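PDB 4XJW: sialidase B from Streptococcus pneumoniae serotype 4, which cleaves terminal sialic acid from alpha-(2->3)-, alpha-(2->6)- and alpha-(2->8)-linked glycans as an exo-sialidase and intramolecular trans-sialidase of glycosyl hydrolase family 33. Local coordinates for residues Pro454-Ala459 / Ala617-Pro622; Gln505-Arg510 / Glu568-Ser573. The protein carries 1 engineered substitution. One frame throughout, in Å; residues are numbered along the deposited sequence.

Interaction 1 of 2, residues Pro454-Ala459 / Ala617-Pro622; sequences PGQGLA and AITELP. With OPX ((1s,3R,4S)-1-[(cyclohexylamino)methyl]-3,4-dihydroxycyclopentanesulfonic acid), chain B.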
loop_
_atom_site.group_PDB
_atom_site.type_symbol
_atom_site.label_atom_id
_atom_site.label_comp_id
_atom_site.label_asym_id
_atom_site.label_seq_id
_atom_site.Cartn_x
_atom_site.Cartn_y
_atom_site.Cartn_z
ATOM N N PRO A 454 3.689 -2.681 11.406
ATOM C CA PRO A 454 3.678 -1.389 10.702
ATOM C C PRO A 454 2.723 -0.387 11.316
ATOM O O PRO A 454 1.685 -0.752 11.877
ATOM C CB PRO A 454 3.219 -1.748 9.296
ATOM C CG PRO A 454 2.507 -3.069 9.420
ATOM C CD PRO A 454 3.128 -3.783 10.601
ATOM N N GLY A 455 3.087 0.889 11.213
ATOM C CA GLY A 455 2.228 1.959 11.659
ATOM C C GLY A 455 2.957 2.921 12.568
ATOM O O GLY A 455 3.919 3.575 12.157
ATOM N N GLN A 456 2.479 3.018 13.800
ATOM C CA GLN A 456 3.033 3.918 14.805
ATOM C C GLN A 456 3.735 3.142 15.893
ATOM O O GLN A 456 3.288 2.068 16.306
ATOM C CB GLN A 456 1.918 4.771 15.443
ATOM C CG GLN A 456 1.156 5.671 14.460
ATOM C CD GLN A 456 0.096 6.547 15.115
ATOM O OE1 GLN A 456 -0.232 6.379 16.292
ATOM N NE2 GLN A 456 -0.449 7.490 14.346
ATOM N N GLY A 457 4.849 3.687 16.363
ATOM C CA GLY A 457 5.367 3.325 17.669
ATOM C C GLY A 457 4.619 4.190 18.668
ATOM O O GLY A 457 3.795 5.042 18.274
ATOM N N LEU A 458 4.892 3.984 19.952
ATOM C CA LEU A 458 4.176 4.702 21.006
ATOM C C LEU A 458 5.125 5.459 21.911
ATOM O O LEU A 458 6.051 4.886 22.483
ATOM C CB LEU A 458 3.362 3.716 21.847
ATOM C CG LEU A 458 2.589 4.345 23.012
ATOM C CD1 LEU A 458 1.414 5.160 22.529
ATOM C CD2 LEU A 458 2.104 3.245 23.935
ATOM N N ALA A 459 4.908 6.767 21.993
ATOM C CA ALA A 459 5.616 7.619 22.932
ATOM C C ALA A 459 4.704 7.848 24.112
ATOM O O ALA A 459 3.578 8.314 23.970
ATOM C CB ALA A 459 5.966 8.942 22.279
ATOM N N ALA A 617 -3.642 3.478 7.940
ATOM C CA ALA A 617 -2.992 4.358 8.890
ATOM C C ALA A 617 -3.983 5.440 9.294
ATOM O O ALA A 617 -4.653 6.040 8.433
ATOM C CB ALA A 617 -1.744 4.964 8.252
ATOM N N ILE A 618 -4.090 5.690 10.599
ATOM C CA ILE A 618 -4.906 6.803 11.071
ATOM C C ILE A 618 -4.161 7.707 12.041
ATOM O O ILE A 618 -3.345 7.256 12.847
ATOM C CB ILE A 618 -6.244 6.337 11.693
ATOM C CG1 ILE A 618 -6.018 5.369 12.859
ATOM C CG2 ILE A 618 -7.161 5.728 10.615
ATOM C CD1 ILE A 618 -7.315 5.061 13.608
ATOM N N THR A 619 -4.434 8.999 11.957
ATOM C CA THR A 619 -3.877 9.907 12.945
ATOM C C THR A 619 -4.788 11.092 13.152
ATOM O O THR A 619 -5.490 11.514 12.233
ATOM C CB THR A 619 -2.422 10.320 12.604
ATOM O OG1 THR A 619 -1.769 10.761 13.796
ATOM C CG2 THR A 619 -2.366 11.433 11.528
ATOM N N GLU A 620 -4.792 11.609 14.377
ATOM C CA GLU A 620 -5.478 12.858 14.656
ATOM C C GLU A 620 -4.604 13.988 14.166
ATOM O O GLU A 620 -3.451 14.128 14.580
ATOM C CB GLU A 620 -5.761 13.006 16.154
ATOM C CG GLU A 620 -6.530 14.279 16.489
ATOM C CD GLU A 620 -6.872 14.393 17.957
ATOM O OE1 GLU A 620 -6.545 13.470 18.733
ATOM O OE2 GLU A 620 -7.455 15.437 18.340
ATOM N N LEU A 621 -5.155 14.771 13.249
ATOM C CA LEU A 621 -4.481 15.957 12.744
ATOM C C LEU A 621 -4.516 17.023 13.837
ATOM O O LEU A 621 -5.362 16.966 14.751
ATOM C CB LEU A 621 -5.151 16.434 11.453
ATOM C CG LEU A 621 -5.274 15.295 10.430
ATOM C CD1 LEU A 621 -6.174 15.670 9.276
ATOM C CD2 LEU A 621 -3.904 14.865 9.924
ATOM N N PRO A 622 -3.581 17.981 13.781
ATOM C CA PRO A 622 -3.542 18.998 14.837
ATOM C C PRO A 622 -4.830 19.805 14.964
ATOM O O PRO A 622 -5.075 20.359 16.037
ATOM C CB PRO A 622 -2.396 19.912 14.397
ATOM C CG PRO A 622 -1.506 19.031 13.588
ATOM C CD PRO A 622 -2.443 18.105 12.850
HETATM C CAF OPX B . -3.801 16.720 18.494
HETATM C CAG OPX B . -2.921 16.904 19.696
HETATM C CAH OPX B . -3.058 16.007 17.411
HETATM C CAI OPX B . -2.394 15.586 20.180
HETATM C CAJ OPX B . -2.504 14.689 17.870
HETATM C CAK OPX B . -0.218 12.938 18.776
HETATM C CAL OPX B . -0.957 10.488 18.776
HETATM C CAM OPX B . 1.255 11.019 18.020
HETATM C CAO OPX B . -0.424 9.399 17.918
HETATM C CAP OPX B . 0.573 10.054 17.063
HETATM C CAQ OPX B . -1.648 14.864 19.101
HETATM C CAR OPX B . 0.175 11.446 19.002
HETATM N NAN OPX B . -1.230 13.561 19.644
HETATM O OAA OPX B . -0.312 11.693 21.600
HETATM O OAB OPX B . 1.063 9.815 20.902
HETATM O OAC OPX B . -1.427 8.788 17.184
HETATM O OAD OPX B . 0.010 10.770 16.042
HETATM O OAE OPX B . 1.982 12.032 20.856
HETATM S SAS OPX B . 0.760 11.239 20.685
#
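Thr-619 OG1 is gripped by two hydroxyls, Thr-213 OG1 and the inhibitor's OAD, while the amide nitrogen NE2 of Gln-456 stands 3.6 Å from that same OG1. The ligand bond, OAD to Thr-619 OG1, measures 2.9 Å but is weak, so Thr-213 provides the stronger hold. The torsion of Thr-619 (chi1 -158°) swings OG1 opposite the backbone N and turns it toward Thr-213 and OAD; NE2 is merely nearby. Across the gap, Gln-456 reaches out with an extended chain (chi2 -178°) and meets the second hydroxyl of the diol through its amide end. OAC donates to Gln-456 OE1 at 2.8 Å, and the bent contact from NE2 back to OAC (3.3 Å, 126° at the hydrogen) is only weak. NE2 also lies 3.3 Å from Ile-618 O, at an angle too poor for a bond; its sound protein acceptor is Leu-211 O, consistent with the amide being held in this rotation. Further along, the ligand's CAH lies 3.4 Å from Glu-620 O, which accepts from Thr-213 OG1. The diol thus spans two propeller strands that touch each other little directly, and Thr-213 N also bonds the inhibitor. In this complex the site meets hydroxyls with an amide and a threonine at one end, and packs the cyclohexyl ring against the Glu-620 and Leu-621 backbone at the other.

Interaction 2 of 2, residues Gln505-Arg510 / Glu568-Ser573; sequences QMVELR and EAVILS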
loop_
_atom_site.group_PDB
_atom_site.type_symbol
_atom_site.label_atom_id
_atom_site.label_comp_id
_atom_site.label_asym_id
_atom_site.label_seq_id
_atom_site.Cartn_x
_atom_site.Cartn_y
_atom_site.Cartn_z
ATOM N N GLN A 505 -1.086 -2.630 17.192
ATOM C CA GLN A 505 -0.940 -1.190 17.344
ATOM C C GLN A 505 -1.453 -0.802 18.719
ATOM O O GLN A 505 -2.375 -1.424 19.249
ATOM C CB GLN A 505 -1.697 -0.468 16.231
ATOM C CG GLN A 505 -1.001 -0.520 14.858
ATOM C CD GLN A 505 0.267 0.347 14.791
ATOM O OE1 GLN A 505 0.211 1.521 14.405
ATOM N NE2 GLN A 505 1.407 -0.240 15.140
ATOM N N MET A 506 -0.855 0.235 19.295
ATOM C CA MET A 506 -1.052 0.576 20.704
ATOM C C MET A 506 -1.696 1.953 20.870
ATOM O O MET A 506 -1.521 2.834 20.038
ATOM C CB MET A 506 0.298 0.588 21.429
ATOM C CG MET A 506 1.054 -0.751 21.442
ATOM S SD MET A 506 2.781 -0.556 21.908
ATOM C CE MET A 506 3.491 0.073 20.379
ATOM N N VAL A 507 -2.430 2.116 21.967
ATOM C CA VAL A 507 -2.931 3.414 22.395
ATOM C C VAL A 507 -2.703 3.521 23.894
ATOM O O VAL A 507 -2.758 2.514 24.607
ATOM C CB VAL A 507 -4.438 3.606 22.084
ATOM C CG1 VAL A 507 -4.701 3.454 20.602
ATOM C CG2 VAL A 507 -5.293 2.623 22.877
ATOM N N GLU A 508 -2.412 4.728 24.371
ATOM C CA GLU A 508 -2.306 4.967 25.812
ATOM C C GLU A 508 -3.676 5.430 26.314
ATOM O O GLU A 508 -4.097 6.556 26.042
ATOM C CB GLU A 508 -1.203 5.996 26.151
ATOM C CG GLU A 508 -0.838 5.973 27.643
ATOM C CD GLU A 508 0.331 6.861 28.009
ATOM O OE1 GLU A 508 0.775 7.651 27.149
ATOM O OE2 GLU A 508 0.806 6.762 29.165
ATOM N N LEU A 509 -4.390 4.553 27.016
ATOM C CA LEU A 509 -5.735 4.883 27.505
ATOM C C LEU A 509 -5.712 5.983 28.552
ATOM O O LEU A 509 -6.574 6.860 28.566
ATOM C CB LEU A 509 -6.422 3.652 28.102
ATOM C CG LEU A 509 -6.823 2.541 27.135
ATOM C CD1 LEU A 509 -7.548 1.443 27.876
ATOM C CD2 LEU A 509 -7.679 3.100 26.009
ATOM N N ARG A 510 -4.744 5.888 29.453
ATOM C CA ARG A 510 -4.492 6.896 30.471
ATOM C C ARG A 510 -3.054 6.675 30.922
ATOM O O ARG A 510 -2.404 5.751 30.459
ATOM C CB ARG A 510 -5.471 6.750 31.637
ATOM C CG ARG A 510 -5.553 5.350 32.221
ATOM C CD ARG A 510 -6.508 5.298 33.406
ATOM N NE ARG A 510 -6.682 3.943 33.934
ATOM C CZ ARG A 510 -6.064 3.477 35.016
ATOM N NH1 ARG A 510 -5.231 4.257 35.696
ATOM N NH2 ARG A 510 -6.290 2.237 35.425
ATOM N N GLU A 568 -13.839 9.476 27.112
ATOM C CA GLU A 568 -12.585 9.361 26.382
ATOM C C GLU A 568 -12.785 8.341 25.278
ATOM O O GLU A 568 -13.551 7.381 25.432
ATOM C CB GLU A 568 -11.454 8.955 27.309
ATOM C CG GLU A 568 -11.234 9.981 28.418
ATOM C CD GLU A 568 -10.143 9.585 29.389
ATOM O OE1 GLU A 568 -9.286 8.757 29.015
ATOM O OE2 GLU A 568 -10.142 10.108 30.526
ATOM N N ALA A 569 -12.091 8.543 24.163
ATOM C CA ALA A 569 -12.406 7.785 22.959
ATOM C C ALA A 569 -11.186 7.176 22.278
ATOM O O ALA A 569 -10.119 7.795 22.215
ATOM C CB ALA A 569 -13.174 8.658 21.992
ATOM N N VAL A 570 -11.380 5.964 21.758
ATOM C CA VAL A 570 -10.393 5.272 20.945
ATOM C C VAL A 570 -10.996 5.090 19.557
ATOM O O VAL A 570 -12.203 4.873 19.429
ATOM C CB VAL A 570 -10.054 3.915 21.575
ATOM C CG1 VAL A 570 -9.293 3.009 20.618
ATOM C CG2 VAL A 570 -9.268 4.139 22.846
ATOM N N ILE A 571 -10.182 5.221 18.512
ATOM C CA ILE A 571 -10.673 4.990 17.159
ATOM C C ILE A 571 -9.852 3.894 16.483
ATOM O O ILE A 571 -8.620 3.942 16.480
ATOM C CB ILE A 571 -10.678 6.270 16.310
ATOM C CG1 ILE A 571 -11.448 7.372 17.044
ATOM C CG2 ILE A 571 -11.293 5.997 14.939
ATOM C CD1 ILE A 571 -11.350 8.734 16.388
ATOM N N LEU A 572 -10.545 2.888 15.951
ATOM C CA LEU A 572 -9.911 1.800 15.223
ATOM C C LEU A 572 -10.207 1.930 13.727
ATOM O O LEU A 572 -11.294 2.355 13.340
ATOM C CB LEU A 572 -10.455 0.458 15.718
ATOM C CG LEU A 572 -10.304 0.034 17.172
ATOM C CD1 LEU A 572 -10.812 -1.407 17.322
ATOM C CD2 LEU A 572 -8.866 0.127 17.653
ATOM N N SER A 573 -9.246 1.542 12.894
ATOM C CA SER A 573 -9.441 1.468 11.443
ATOM C C SER A 573 -9.131 0.046 10.979
ATOM O O SER A 573 -8.065 -0.483 11.291
ATOM C CB SER A 573 -8.508 2.454 10.744
ATOM O OG SER A 573 -8.380 2.169 9.371
#
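Val-570 CG2 meets two side chains of the facing strand, coming within 3.7 Å of Leu-509 CD2 and 4.3 Å of Val-507 CG2. The Leu-509 and Val-570 side chains cross at about a right angle, and one methyl of each makes the closest touch. Val-570 turns CG1 opposite its backbone N (chi1 166°), which leaves CG2 beside that N and facing Leu-509. The backbones stay well apart, with 7.8 Å between the CA atoms of Val-507 and Val-570, and only side chains bridge this part of the interface. At one end the contact becomes polar. Glu-568 OE1 approaches Leu-509 O to 3.3 Å, two acceptors brought together by a shared cation: Lys-559 NZ forms a salt bridge with OE1 and a hydrogen bond with Leu-509 O. A second lysine, Lys-593, pairs with Glu-568 OE2, so both carboxylate oxygens are held. Farther out, Leu-509 leans on Arg-515 and Val-591, while Val-507 touches Ala-557. Strand 504-510, at the edge of its own antiparallel sheet beside 513-518, thereby packs against 569-575, which lies between 556-559 and 584-592 in the next sheet, making a seam between two blades of the sialidase beta-propeller.

Interaction 2 is nested within the chain loop closed by interaction 1, and their centres lie about 10 Å apart. Gln-505 joins them directly: its OE1 sits 2.8 Å from Gln-456 N, a probable hydrogen bond, so the residue that binds one hydroxyl of the diol, OAC, is tied through its backbone to strand 504-510. The second strands also meet, with Ile-618 CD1 packed 3.3 Å from Ile-571 O. Interaction 1 lines the ligand pocket, whereas the side chain of Val-507 in interaction 2 remains about 7 Å from the inhibitor. Side chain to side chain, Gln-456 lies about 12 Å from the predicted active-site residue Glu-503, and Ile-618 about 11 Å from Tyr-615, the likely nucleophile; the pocket lies apart from both, which fits the inhibitor's description as allosteric.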